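Local coordinates for ferritin (PDB 3VNX), which stores iron as a hollow shell of 24 subunits and, as a ferroxidase, probably oxidises ferrous iron for deposition inside, at residues E88-R100 against D154-E168. Sequence-based numbering, arbitrary orientation.
Sequences EHAHMLMDYQTKR and DAALCDFVEGGLLSE. With CA (calcium ion), chain B; CA (calcium ion), chain E.
Tyr96 and Phe160 lay their rings flat against each other in an offset stack, planes 6° apart and centroids 4.1 Å apart. Both side chains leave their helices with CG anti to the backbone N (chi1 -163° and 166°) and run alongside one another head to tail, which brings the CB of each over the partner's ring in a reciprocal CH-pi contact. Leu157 adds its CD1 methyl obliquely to the tyrosine, 3.6 Å from Tyr96 CE2. At the far end of the ring the Tyr96 hydroxyl accepts a weak hydrogen bond from Arg100 NH1. A serine in place of Tyr96 would probably leave one face of Phe160 without its stacking partner and deprive Arg100 of that weak bond.

Further along, leucine methyls take over. Leu93 CD2 meets the edge of the Phe160 ring at CE2, while Leu93 CD1 lies 3.7 Å from Leu165 CD1; the other leucine methyl, Leu165 CD2, sits 3.6 Å from His89 CD2. Segments 88-99 and 155-168 run antiparallel here, as parts of helices 73-99 and 155-201 of the ferritin four-helix bundle, with helix 38-66 touching Leu93 from Ile48 and helix 123-151 touching Leu157 from Ala149.

Charges close the end where 73-99 finishes and 155-201 starts. Arg100, its chain folded through the middle bonds, gives NH1 to the syn lone pair of Asp154 OD1 at 3.0 Å in a salt bridge, supplemented by weak bonds from NH1 and NH2 to OD2. Asp154 is also the N-cap: Leu157 N reaches the same OD1 from above the carboxylate plane, so two donors grip one oxygen.

Asp159 OD1 binds one calcium ion at 2.7 Å and Glu162 OE1 a second at 2.8 Å; a further calcium lies about 3 Å from the His89 side chain.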
loop_
_atom_site.group_PDB
_atom_site.type_symbol
_atom_site.label_atom_id
_atom_site.label_comp_id
_atom_site.label_asym_id
_atom_site.label_seq_id
_atom_site.Cartn_x
_atom_site.Cartn_y
_atom_site.Cartn_z
ATOM N N GLU A 88 -1.648 -44.300 3.095
ATOM C CA GLU A 88 -1.939 -43.584 1.861
ATOM C C GLU A 88 -1.474 -44.381 0.638
ATOM O O GLU A 88 -2.115 -44.348 -0.406
ATOM C CB GLU A 88 -1.329 -42.168 1.894
ATOM C CG GLU A 88 -1.428 -41.370 0.570
ATOM C CD GLU A 88 -2.864 -41.080 0.079
ATOM O OE1 GLU A 88 -3.091 -41.134 -1.159
ATOM O OE2 GLU A 88 -3.759 -40.784 0.910
ATOM N N HIS A 89 -0.365 -45.104 0.766
ATOM C CA HIS A 89 0.051 -45.997 -0.310
ATOM C C HIS A 89 -1.034 -47.031 -0.596
ATOM O O HIS A 89 -1.361 -47.290 -1.761
ATOM C CB HIS A 89 1.380 -46.683 0.004
ATOM C CG HIS A 89 2.558 -45.759 -0.030
ATOM N ND1 HIS A 89 3.748 -46.047 0.602
ATOM C CD2 HIS A 89 2.727 -44.553 -0.623
ATOM C CE1 HIS A 89 4.600 -45.058 0.401
ATOM N NE2 HIS A 89 4.006 -44.136 -0.337
ATOM N N ALA A 90 -1.592 -47.612 0.471
ATOM C CA ALA A 90 -2.702 -48.554 0.343
ATOM C C ALA A 90 -3.898 -47.898 -0.344
ATOM O O ALA A 90 -4.501 -48.473 -1.263
ATOM C CB ALA A 90 -3.101 -49.111 1.709
ATOM N N HIS A 91 -4.229 -46.687 0.095
ATOM C CA HIS A 91 -5.319 -45.914 -0.508
ATOM C C HIS A 91 -5.164 -45.648 -2.020
ATOM O O HIS A 91 -6.154 -45.683 -2.771
ATOM C CB HIS A 91 -5.501 -44.586 0.235
ATOM C CG HIS A 91 -6.704 -43.812 -0.206
ATOM N ND1 HIS A 91 -7.990 -44.178 0.132
ATOM C CD2 HIS A 91 -6.819 -42.694 -0.969
ATOM C CE1 HIS A 91 -8.846 -43.318 -0.398
ATOM N NE2 HIS A 91 -8.159 -42.409 -1.067
ATOM N N MET A 92 -3.939 -45.368 -2.466
ATOM C CA MET A 92 -3.661 -45.118 -3.884
ATOM C C MET A 92 -3.869 -46.409 -4.687
ATOM O O MET A 92 -4.351 -46.394 -5.835
ATOM C CB MET A 92 -2.224 -44.584 -4.082
ATOM C CG MET A 92 -1.934 -43.209 -3.446
ATOM S SD MET A 92 -0.214 -42.937 -2.896
ATOM C CE MET A 92 0.659 -42.699 -4.446
ATOM N N LEU A 93 -3.491 -47.531 -4.078
ATOM C CA LEU A 93 -3.660 -48.817 -4.747
ATOM C C LEU A 93 -5.146 -49.108 -4.882
ATOM O O LEU A 93 -5.599 -49.536 -5.934
ATOM C CB LEU A 93 -2.939 -49.935 -3.995
ATOM C CG LEU A 93 -1.418 -49.845 -4.120
ATOM C CD1 LEU A 93 -0.737 -50.654 -3.031
ATOM C CD2 LEU A 93 -0.987 -50.305 -5.514
ATOM N N MET A 94 -5.901 -48.830 -3.826
ATOM C CA MET A 94 -7.344 -49.038 -3.849
ATOM C C MET A 94 -7.971 -48.156 -4.912
ATOM O O MET A 94 -8.846 -48.589 -5.676
ATOM C CB MET A 94 -7.939 -48.759 -2.468
ATOM C CG MET A 94 -7.312 -49.633 -1.381
ATOM S SD MET A 94 -7.623 -49.105 0.310
ATOM C CE MET A 94 -9.420 -49.244 0.379
ATOM N N ASP A 95 -7.499 -46.920 -4.973
ATOM C CA ASP A 95 -7.966 -45.986 -5.980
ATOM C C ASP A 95 -7.734 -46.524 -7.402
ATOM O O ASP A 95 -8.625 -46.487 -8.253
ATOM C CB ASP A 95 -7.275 -44.642 -5.785
ATOM C CG ASP A 95 -7.564 -43.669 -6.913
ATOM O OD1 ASP A 95 -8.746 -43.291 -7.096
ATOM O OD2 ASP A 95 -6.609 -43.280 -7.617
ATOM N N TYR A 96 -6.541 -47.039 -7.663
ATOM C CA TYR A 96 -6.290 -47.606 -8.980
ATOM C C TYR A 96 -7.203 -48.801 -9.235
ATOM O O TYR A 96 -7.709 -48.971 -10.350
ATOM C CB TYR A 96 -4.816 -48.000 -9.177
ATOM C CG TYR A 96 -4.474 -48.192 -10.640
ATOM C CD1 TYR A 96 -4.287 -47.084 -11.472
ATOM C CD2 TYR A 96 -4.372 -49.480 -11.208
ATOM C CE1 TYR A 96 -3.999 -47.232 -12.834
ATOM C CE2 TYR A 96 -4.079 -49.642 -12.577
ATOM C CZ TYR A 96 -3.892 -48.509 -13.380
ATOM O OH TYR A 96 -3.598 -48.628 -14.719
ATOM N N GLN A 97 -7.409 -49.619 -8.199
ATOM C CA GLN A 97 -8.228 -50.821 -8.322
ATOM C C GLN A 97 -9.603 -50.486 -8.892
ATOM O O GLN A 97 -10.017 -51.045 -9.911
ATOM C CB GLN A 97 -8.375 -51.533 -6.977
ATOM C CG GLN A 97 -9.112 -52.863 -7.068
ATOM C CD GLN A 97 -8.229 -54.000 -7.598
ATOM O OE1 GLN A 97 -7.937 -54.075 -8.801
ATOM N NE2 GLN A 97 -7.800 -54.894 -6.692
ATOM N N THR A 98 -10.302 -49.560 -8.241
ATOM C CA THR A 98 -11.636 -49.187 -8.692
ATOM C C THR A 98 -11.590 -48.296 -9.941
ATOM O O THR A 98 -12.545 -48.235 -10.722
ATOM C CB THR A 98 -12.440 -48.543 -7.565
ATOM O OG1 THR A 98 -11.603 -47.621 -6.856
ATOM C CG2 THR A 98 -12.916 -49.629 -6.596
ATOM N N LYS A 99 -10.468 -47.617 -10.133
ATOM C CA LYS A 99 -10.241 -46.907 -11.372
ATOM C C LYS A 99 -10.309 -47.876 -12.568
ATOM O O LYS A 99 -10.910 -47.555 -13.589
ATOM C CB LYS A 99 -8.899 -46.160 -11.333
ATOM C CG LYS A 99 -8.740 -45.083 -12.418
ATOM C CD LYS A 99 -7.438 -44.276 -12.268
ATOM C CE LYS A 99 -7.594 -43.128 -11.271
ATOM N NZ LYS A 99 -6.294 -42.425 -10.980
ATOM N N ARG A 100 -9.707 -49.059 -12.442
ATOM C CA ARG A 100 -9.625 -49.986 -13.576
ATOM C C ARG A 100 -10.804 -50.952 -13.670
ATOM O O ARG A 100 -10.833 -51.807 -14.556
ATOM C CB ARG A 100 -8.321 -50.798 -13.540
ATOM C CG ARG A 100 -7.053 -50.031 -13.934
ATOM C CD ARG A 100 -7.024 -49.641 -15.417
ATOM N NE ARG A 100 -7.141 -50.799 -16.312
ATOM C CZ ARG A 100 -6.129 -51.587 -16.681
ATOM N NH1 ARG A 100 -4.900 -51.351 -16.234
ATOM N NH2 ARG A 100 -6.347 -52.611 -17.505
ATOM N N ASP A 154 -0.187 -55.800 -19.181
ATOM C CA ASP A 154 -1.039 -54.670 -18.882
ATOM C C ASP A 154 -0.132 -53.457 -18.729
ATOM O O ASP A 154 0.315 -53.135 -17.621
ATOM C CB ASP A 154 -1.792 -54.942 -17.590
ATOM C CG ASP A 154 -2.903 -53.938 -17.322
ATOM O OD1 ASP A 154 -2.871 -52.789 -17.835
ATOM O OD2 ASP A 154 -3.816 -54.320 -16.576
ATOM N N ALA A 155 0.167 -52.799 -19.842
ATOM C CA ALA A 155 1.170 -51.743 -19.817
ATOM C C ALA A 155 0.726 -50.558 -18.931
ATOM O O ALA A 155 1.557 -49.907 -18.288
ATOM C CB ALA A 155 1.500 -51.285 -21.242
ATOM N N ALA A 156 -0.586 -50.298 -18.901
ATOM C CA ALA A 156 -1.141 -49.228 -18.073
ATOM C C ALA A 156 -0.837 -49.461 -16.604
ATOM O O ALA A 156 -0.389 -48.547 -15.907
ATOM C CB ALA A 156 -2.650 -49.084 -18.289
ATOM N N LEU A 157 -1.093 -50.678 -16.129
ATOM C CA LEU A 157 -0.818 -51.004 -14.737
ATOM C C LEU A 157 0.696 -50.986 -14.446
ATOM O O LEU A 157 1.132 -50.543 -13.373
ATOM C CB LEU A 157 -1.443 -52.349 -14.368
ATOM C CG LEU A 157 -1.033 -52.958 -13.019
ATOM C CD1 LEU A 157 -1.595 -52.173 -11.846
ATOM C CD2 LEU A 157 -1.492 -54.407 -12.949
ATOM N N CYS A 158 1.501 -51.443 -15.402
ATOM C CA CYS A 158 2.953 -51.405 -15.216
ATOM C C CYS A 158 3.415 -49.982 -14.986
ATOM O O CYS A 158 4.116 -49.695 -14.010
ATOM C CB CYS A 158 3.690 -51.985 -16.427
ATOM S SG CYS A 158 3.473 -53.771 -16.600
ATOM N N ASP A 159 3.010 -49.097 -15.897
ATOM C CA ASP A 159 3.370 -47.691 -15.822
ATOM C C ASP A 159 2.947 -47.124 -14.475
ATOM O O ASP A 159 3.713 -46.416 -13.813
ATOM C CB ASP A 159 2.710 -46.913 -16.961
ATOM C CG ASP A 159 3.027 -45.425 -16.914
ATOM O OD1 ASP A 159 4.213 -45.054 -17.078
ATOM O OD2 ASP A 159 2.081 -44.626 -16.712
ATOM N N PHE A 160 1.730 -47.466 -14.063
ATOM C CA PHE A 160 1.214 -47.000 -12.790
ATOM C C PHE A 160 2.084 -47.448 -11.632
ATOM O O PHE A 160 2.404 -46.652 -10.745
ATOM C CB PHE A 160 -0.226 -47.454 -12.544
ATOM C CG PHE A 160 -0.651 -47.276 -11.119
ATOM C CD1 PHE A 160 -0.874 -46.003 -10.607
ATOM C CD2 PHE A 160 -0.761 -48.365 -10.270
ATOM C CE1 PHE A 160 -1.227 -45.820 -9.272
ATOM C CE2 PHE A 160 -1.114 -48.194 -8.935
ATOM C CZ PHE A 160 -1.346 -46.920 -8.437
ATOM N N VAL A 161 2.462 -48.723 -11.636
ATOM C CA VAL A 161 3.205 -49.294 -10.524
ATOM C C VAL A 161 4.630 -48.772 -10.487
ATOM O O VAL A 161 5.163 -48.468 -9.415
ATOM C CB VAL A 161 3.230 -50.851 -10.576
ATOM C CG1 VAL A 161 4.282 -51.415 -9.622
ATOM C CG2 VAL A 161 1.862 -51.419 -10.251
ATOM N N GLU A 162 5.254 -48.663 -11.652
ATOM C CA GLU A 162 6.688 -48.370 -11.662
ATOM C C GLU A 162 6.970 -46.884 -11.493
ATOM O O GLU A 162 7.936 -46.497 -10.833
ATOM C CB GLU A 162 7.388 -48.967 -12.894
ATOM C CG GLU A 162 6.712 -48.657 -14.199
ATOM C CD GLU A 162 6.862 -49.765 -15.231
ATOM O OE1 GLU A 162 6.510 -49.506 -16.398
ATOM O OE2 GLU A 162 7.319 -50.882 -14.886
ATOM N N GLY A 163 6.110 -46.053 -12.056
ATOM C CA GLY A 163 6.282 -44.619 -11.930
ATOM C C GLY A 163 5.857 -44.108 -10.569
ATOM O O GLY A 163 6.261 -43.026 -10.147
ATOM N N GLY A 164 5.031 -44.885 -9.876
ATOM C CA GLY A 164 4.529 -44.476 -8.580
ATOM C C GLY A 164 5.291 -45.156 -7.465
ATOM O O GLY A 164 6.470 -44.862 -7.253
ATOM N N LEU A 165 4.628 -46.088 -6.782
ATOM C CA LEU A 165 5.208 -46.784 -5.637
ATOM C C LEU A 165 6.607 -47.370 -5.861
ATOM O O LEU A 165 7.496 -47.235 -5.010
ATOM C CB LEU A 165 4.265 -47.890 -5.167
ATOM C CG LEU A 165 2.874 -47.454 -4.706
ATOM C CD1 LEU A 165 2.233 -48.595 -3.934
ATOM C CD2 LEU A 165 2.928 -46.201 -3.846
ATOM N N LEU A 166 6.808 -48.037 -6.986
ATOM C CA LEU A 166 8.077 -48.717 -7.191
ATOM C C LEU A 166 9.190 -47.689 -7.087
ATOM O O LEU A 166 10.104 -47.832 -6.282
ATOM C CB LEU A 166 8.120 -49.396 -8.559
ATOM C CG LEU A 166 8.857 -50.736 -8.690
ATOM C CD1 LEU A 166 9.341 -50.956 -10.123
ATOM C CD2 LEU A 166 10.021 -50.841 -7.726
ATOM N N SER A 167 9.088 -46.649 -7.912
ATOM C CA SER A 167 10.097 -45.603 -7.990
ATOM C C SER A 167 10.296 -44.909 -6.647
ATOM O O SER A 167 11.433 -44.601 -6.251
ATOM C CB SER A 167 9.702 -44.568 -9.044
ATOM O OG SER A 167 10.631 -43.497 -9.068
ATOM N N GLU A 168 9.190 -44.647 -5.955
ATOM C CA GLU A 168 9.269 -44.046 -4.632
ATOM C C GLU A 168 9.985 -44.966 -3.628
ATOM O O GLU A 168 10.722 -44.498 -2.754
ATOM C CB GLU A 168 7.869 -43.691 -4.125
ATOM C CG GLU A 168 7.226 -42.495 -4.823
ATOM C CD GLU A 168 5.706 -42.438 -4.616
ATOM O OE1 GLU A 168 4.968 -42.334 -5.626
ATOM O OE2 GLU A 168 5.247 -42.511 -3.450
HETATM CA CA CA B . 6.116 -46.458 -18.384
HETATM CA CA CA E . 5.840 -50.053 -19.104
#